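Local coordinates for protein putative D-arabinose 5-phosphate isomerase (Klebsiella pneumoniae subsp. pneumoniae, PDB 3K2V) that probably interconverts D-arabinose 5-phosphate and D-ribulose 5-phosphate as the full-length enzyme, and binds CMP-Kdo in the CBS pair that makes up this fragment, at residues Leu61-Ile66 / Ile126-Val131; Gly75-Gly80 / Ala95-Val100. One frame throughout, in Å; residues are numbered along the deposited sequence.

Interaction 1. Residues Leu61-Ile66 / Ile126-Val131. With CMK (cytidine 5'-monophosphate 3-deoxy-beta-D-gulo-oct-2-ulo-pyranosonic acid), chain C.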
# COMPACT_ATOMS: atom_id res chain seq x y z
N LEU A 61 -0.50 -6.16 -6.84
CA LEU A 61 0.68 -5.58 -6.21
C LEU A 61 0.50 -4.11 -5.80
O LEU A 61 1.46 -3.46 -5.37
CB LEU A 61 1.84 -5.66 -7.20
CG LEU A 61 2.22 -7.06 -7.65
CD1 LEU A 61 3.28 -6.98 -8.69
CD2 LEU A 61 2.70 -7.89 -6.47
N GLY A 62 -0.69 -3.55 -5.99
CA GLY A 62 -0.95 -2.17 -5.59
C GLY A 62 -0.34 -1.10 -6.49
O GLY A 62 -0.37 0.09 -6.17
N MSE A 63 0.18 -1.51 -7.63
CA MSE A 63 0.83 -0.60 -8.55
C MSE A 63 0.92 -1.19 -9.93
O MSE A 63 0.72 -2.39 -10.12
CB MSE A 63 2.26 -0.25 -8.07
CG MSE A 63 3.18 -1.45 -7.88
SE MSE A 63 4.95 -1.14 -8.70
CE MSE A 63 4.38 -1.17 -10.53
N THR A 64 1.20 -0.33 -10.89
CA THR A 64 1.53 -0.72 -12.23
C THR A 64 2.66 0.14 -12.77
O THR A 64 2.78 1.32 -12.43
CB THR A 64 0.30 -0.64 -13.19
OG1 THR A 64 0.64 -1.20 -14.47
CG2 THR A 64 -0.23 0.81 -13.36
N ALA A 65 3.49 -0.46 -13.61
CA ALA A 65 4.41 0.26 -14.45
C ALA A 65 3.70 0.76 -15.71
O ALA A 65 2.67 0.22 -16.15
CB ALA A 65 5.62 -0.66 -14.85
N ILE A 66 4.28 1.79 -16.29
CA ILE A 66 3.92 2.26 -17.61
C ILE A 66 5.20 2.11 -18.43
O ILE A 66 6.25 2.68 -18.08
CB ILE A 66 3.47 3.73 -17.62
CG1 ILE A 66 2.18 3.94 -16.80
CG2 ILE A 66 3.22 4.19 -19.08
CD1 ILE A 66 2.36 4.04 -15.27
N ILE A 126 7.97 2.99 0.39
CA ILE A 126 7.23 2.36 -0.69
C ILE A 126 7.10 0.88 -0.35
O ILE A 126 7.85 0.39 0.47
CB ILE A 126 7.96 2.56 -2.05
CG1 ILE A 126 9.38 1.96 -2.02
CG2 ILE A 126 7.99 4.06 -2.40
CD1 ILE A 126 10.20 2.06 -3.38
N THR A 127 6.15 0.19 -0.96
CA THR A 127 5.98 -1.22 -0.68
C THR A 127 6.24 -2.14 -1.90
O THR A 127 6.05 -3.34 -1.82
CB THR A 127 4.62 -1.50 -0.11
OG1 THR A 127 3.63 -0.99 -0.99
CG2 THR A 127 4.48 -0.81 1.30
N CYS A 128 6.68 -1.57 -3.01
CA CYS A 128 6.93 -2.38 -4.22
C CYS A 128 7.99 -1.67 -5.07
O CYS A 128 7.87 -0.47 -5.30
CB CYS A 128 5.61 -2.60 -5.00
SG CYS A 128 5.62 -3.95 -6.26
N VAL A 129 9.02 -2.41 -5.52
CA VAL A 129 10.17 -1.84 -6.22
C VAL A 129 10.32 -2.52 -7.60
O VAL A 129 10.06 -3.73 -7.75
CB VAL A 129 11.45 -1.93 -5.35
CG1 VAL A 129 11.82 -3.38 -5.07
CG2 VAL A 129 12.65 -1.23 -5.98
N LEU A 130 10.70 -1.73 -8.60
CA LEU A 130 10.90 -2.27 -9.94
C LEU A 130 12.27 -2.93 -9.97
O LEU A 130 13.21 -2.46 -9.31
CB LEU A 130 10.86 -1.15 -10.98
CG LEU A 130 9.59 -0.29 -10.97
CD1 LEU A 130 9.80 0.85 -11.96
CD2 LEU A 130 8.38 -1.14 -11.32
N VAL A 131 12.38 -4.01 -10.71
CA VAL A 131 13.69 -4.66 -10.92
C VAL A 131 14.03 -4.43 -12.38
O VAL A 131 13.23 -4.77 -13.26
CB VAL A 131 13.69 -6.14 -10.56
CG1 VAL A 131 15.11 -6.72 -10.72
CG2 VAL A 131 13.19 -6.35 -9.11
N1C CMK C . 7.13 5.09 -6.36
C2C CMK C . 8.24 5.08 -7.22
N3C CMK C . 8.84 3.84 -7.48
C4C CMK C . 8.43 2.66 -6.89
C5C CMK C . 7.32 2.67 -6.03
C6C CMK C . 6.68 3.89 -5.76
O2C CMK C . 8.66 6.10 -7.78
N4C CMK C . 9.11 1.54 -7.22
C1' CMK C . 6.46 6.41 -6.09
C2' CMK C . 4.93 6.34 -6.22
O2' CMK C . 4.59 6.58 -7.60
C3' CMK C . 4.49 7.47 -5.30
C4' CMK C . 5.58 7.49 -4.21
O4' CMK C . 6.74 6.72 -4.72
O3' CMK C . 4.49 8.70 -6.01
C5' CMK C . 5.17 6.76 -2.94
O5' CMK C . 4.70 5.42 -3.21
PA CMK C . 3.28 4.97 -2.49
O1A CMK C . 2.18 5.79 -3.08
O2A CMK C . 3.05 3.51 -2.68
O6 CMK C . 3.22 5.27 1.40
C2 CMK C . 2.58 5.58 0.14
O2 CMK C . 3.55 5.33 -0.92
C3 CMK C . 1.33 4.69 0.01
C4 CMK C . 0.45 4.67 1.28
O4 CMK C . -0.63 3.71 1.12
C5 CMK C . 1.26 4.38 2.53
C6 CMK C . 2.37 5.42 2.57
C7 CMK C . 3.31 5.22 3.76
C1 CMK C . 2.27 7.08 -0.01
O1X CMK C . 3.27 7.83 -0.11
O1Y CMK C . 1.08 7.46 -0.07
O5 CMK C . 1.81 3.05 2.50
C8 CMK C . 4.31 6.38 3.87
O8 CMK C . 5.30 6.01 4.83
O7 CMK C . 2.55 5.16 4.95
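The interface between the two CBS motifs of the pair, beside the CMP-Kdo pocket, is where Met63 meets Cys128. Each residue lies at the start of a strand, 63-67 in the first motif and 128-133 in the second. Two such motifs packed through their sheets form the CBS pair, or Bateman module, which commonly binds nucleotides in its clefts. No hydrogen bond joins the two segments. They meet through buried apolar and sulfur-bearing side chains.

Met63 is a selenomethionine, and it makes the central contact. Its SE lies 3.8 Å from SG of Cys128, and its CG packs against the same thiol. The thiol stands anti to the backbone N of Cys128 (chi1 -164°), which directs it at the first motif. Both residues were deposited in two conformers, so these sulfur and selenium distances hold for one of them. The Met63 chain bends at chi2 and chi3, and its terminal CE reaches CD2 of Leu130 at 4.1 Å. Leu61 adds a looser touch, its CB 4.3 Å from Cys128 SG. Val140 and His142 of strand 136-142 also touch Cys128.

The segment 126-131 also lines one wall of the nucleotide site. Ile126 sets its CB, CG2 and CD1 over one face of the cytosine, with CG2 3.6 Å from C6C of CMK. Its CG2 also lies 3.7 Å from O5' of the nucleotide. Ile106 also touches this isoleucine. The backbone of Cys128 reads the exocyclic amine of the base, so one residue serves both the motif interface and the ligand. CMK N4C donates to Cys128 O at 3.0 Å, with an N-H...O angle of 149°.

Interaction 2. Residues Gly75-Gly80 / Ala95-Val100. With CMK (cytidine 5'-monophosphate 3-deoxy-beta-D-gulo-oct-2-ulo-pyranosonic acid), chain C.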
# COMPACT_ATOMS: atom_id res chain seq x y z
N GLY A 75 7.17 5.21 -16.49
CA GLY A 75 6.60 5.71 -15.26
C GLY A 75 5.98 4.61 -14.44
O GLY A 75 6.06 3.41 -14.80
N ILE A 76 5.43 4.99 -13.30
CA ILE A 76 4.68 4.08 -12.45
C ILE A 76 3.47 4.80 -11.88
O ILE A 76 3.41 6.04 -11.88
CB ILE A 76 5.52 3.48 -11.28
CG1 ILE A 76 5.76 4.51 -10.16
CG2 ILE A 76 6.83 2.90 -11.78
CD1 ILE A 76 6.99 5.29 -10.34
N PHE A 77 2.51 4.02 -11.41
CA PHE A 77 1.31 4.55 -10.75
C PHE A 77 0.88 3.59 -9.66
O PHE A 77 0.68 2.39 -9.93
CB PHE A 77 0.23 4.72 -11.77
CG PHE A 77 -0.96 5.52 -11.28
CD1 PHE A 77 -0.89 6.89 -11.21
CD2 PHE A 77 -2.14 4.89 -10.94
CE1 PHE A 77 -2.01 7.66 -10.77
CE2 PHE A 77 -3.25 5.63 -10.52
CZ PHE A 77 -3.18 7.01 -10.44
N THR A 78 0.76 4.10 -8.45
CA THR A 78 0.37 3.32 -7.28
C THR A 78 -1.03 3.71 -6.78
O THR A 78 -1.58 4.75 -7.18
CB THR A 78 1.34 3.56 -6.10
OG1 THR A 78 1.19 4.90 -5.62
CG2 THR A 78 2.81 3.32 -6.51
N ASP A 79 -1.60 2.90 -5.88
CA ASP A 79 -2.86 3.26 -5.23
C ASP A 79 -2.75 4.60 -4.48
O ASP A 79 -3.66 5.40 -4.49
CB ASP A 79 -3.32 2.16 -4.28
CG ASP A 79 -3.79 0.89 -5.01
OD1 ASP A 79 -4.11 0.97 -6.23
OD2 ASP A 79 -3.84 -0.19 -4.37
N GLY A 80 -1.60 4.85 -3.86
CA GLY A 80 -1.35 6.15 -3.23
C GLY A 80 -1.42 7.32 -4.23
O GLY A 80 -1.92 8.39 -3.89
N ALA A 95 -9.39 10.39 -17.33
CA ALA A 95 -7.95 10.70 -17.43
C ALA A 95 -7.12 9.62 -18.15
O ALA A 95 -7.47 8.43 -18.14
CB ALA A 95 -7.35 10.95 -16.04
N SER A 96 -6.04 10.04 -18.78
CA SER A 96 -5.08 9.11 -19.35
C SER A 96 -4.05 8.80 -18.28
O SER A 96 -3.87 9.59 -17.36
CB SER A 96 -4.42 9.74 -20.57
OG SER A 96 -3.42 10.65 -20.15
N ILE A 97 -3.38 7.65 -18.39
CA ILE A 97 -2.32 7.30 -17.44
C ILE A 97 -1.11 8.22 -17.59
O ILE A 97 -0.48 8.56 -16.60
CB ILE A 97 -1.91 5.79 -17.48
CG1 ILE A 97 -1.25 5.38 -16.16
CG2 ILE A 97 -1.01 5.47 -18.73
CD1 ILE A 97 -2.07 5.61 -14.88
N ALA A 98 -0.83 8.64 -18.81
CA ALA A 98 0.34 9.47 -19.11
C ALA A 98 0.26 10.82 -18.36
O ALA A 98 1.27 11.40 -17.98
CB ALA A 98 0.42 9.75 -20.62
N ASP A 99 -0.95 11.29 -18.13
CA ASP A 99 -1.11 12.57 -17.47
C ASP A 99 -0.98 12.52 -15.95
O ASP A 99 -0.74 13.56 -15.33
CB ASP A 99 -2.44 13.17 -17.88
CG ASP A 99 -2.47 13.53 -19.36
OD1 ASP A 99 -1.38 13.62 -20.04
OD2 ASP A 99 -3.59 13.71 -19.85
N VAL A 100 -1.16 11.35 -15.34
CA VAL A 100 -1.17 11.24 -13.89
C VAL A 100 -0.09 10.33 -13.30
O VAL A 100 0.06 10.28 -12.07
CB VAL A 100 -2.56 10.82 -13.36
CG1 VAL A 100 -3.62 11.84 -13.78
CG2 VAL A 100 -2.96 9.38 -13.80
N1C CMK C . 7.13 5.09 -6.36
C2C CMK C . 8.24 5.08 -7.22
N3C CMK C . 8.84 3.84 -7.48
C4C CMK C . 8.43 2.66 -6.89
C5C CMK C . 7.32 2.67 -6.03
C6C CMK C . 6.68 3.89 -5.76
O2C CMK C . 8.66 6.10 -7.78
N4C CMK C . 9.11 1.54 -7.22
C1' CMK C . 6.46 6.41 -6.09
C2' CMK C . 4.93 6.34 -6.22
O2' CMK C . 4.59 6.58 -7.60
C3' CMK C . 4.49 7.47 -5.30
C4' CMK C . 5.58 7.49 -4.21
O4' CMK C . 6.74 6.72 -4.72
O3' CMK C . 4.49 8.70 -6.01
C5' CMK C . 5.17 6.76 -2.94
O5' CMK C . 4.70 5.42 -3.21
PA CMK C . 3.28 4.97 -2.49
O1A CMK C . 2.18 5.79 -3.08
O2A CMK C . 3.05 3.51 -2.68
O6 CMK C . 3.22 5.27 1.40
C2 CMK C . 2.58 5.58 0.14
O2 CMK C . 3.55 5.33 -0.92
C3 CMK C . 1.33 4.69 0.01
C4 CMK C . 0.45 4.67 1.28
O4 CMK C . -0.63 3.71 1.12
C5 CMK C . 1.26 4.38 2.53
C6 CMK C . 2.37 5.42 2.57
C7 CMK C . 3.31 5.22 3.76
C1 CMK C . 2.27 7.08 -0.01
O1X CMK C . 3.27 7.83 -0.11
O1Y CMK C . 1.08 7.46 -0.07
O5 CMK C . 1.81 3.05 2.50
C8 CMK C . 4.31 6.38 3.87
O8 CMK C . 5.30 6.01 4.83
O7 CMK C . 2.55 5.16 4.95
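Ile97 and Val100 hold the ring of Phe77 from two directions, and the segment carrying them opens with a cap. Ser96 stands at the N-cap position of the short, weakly bonded helix 97-100. Its OG accepts from Asp99 N at 3.3 Å in one of two deposited conformers of the serine, so this bond is less certain.

Ile97 comes next. Its CG1 is anti to the backbone N (chi1 -158°), and the chain then turns CD1 over one face of the Phe77 ring. This is a CH-pi contact, with CD1 4.1 Å from the ring centroid and 23° off the normal. The methyl sits toward the rim, nearest CG of Phe77. Ala47, Ala52 and Ile66 also touch Ile97.

Phe77 belongs to strand 73-78 of the first CBS motif. Helix 97-100 thus packs beside that motif's sheet, just before the chain enters strand 102-103, which pairs with the same sheet. Leu49 and Ile56 of helix 49-59 and Leu82 of helix 79-86 also touch the phenylalanine.

At the end of the segment, Val100 meets the ring twice. Its carbonyl O lies at the ring edge, near the plane, 3.6 Å from Phe77 CE1. Its CG2 packs on the same CE1, also at 3.6 Å.

Thr78, next to Phe77, faces the nucleotide instead. Thr78 OG1 donates to phosphate oxygen O1A of CMK at 2.9 Å. Thr78 is also the N-cap of helix 79-86. Gly80, in the first turn of that helix, brings its CA to 3.6 Å from CMK O1A.

How the interactions relate
From the N terminus, strand 42-43 and helix 49-59 come before strand 63-67, and the chain then returns antiparallel as strand 73-78. Backbone bonds join these neighbours: Ile66 N to Gly75 O and Thr64 O to Phe77 N are both probable hydrogen bonds. Interaction 2 closes first, when segment 95-100 comes back to strand 73-78 after helix 79-86. Interaction 1 closes later, when segment 126-131 reaches strand 63-67. The smaller loop therefore lies wholly within the larger one. Interaction 2 packs the short helix 97-100 against strand 73-78 of the first motif, and interaction 1 joins the two motifs. Leu130 CD1 also packs on Ile76 CG2. Both contacts border the same CMK molecule.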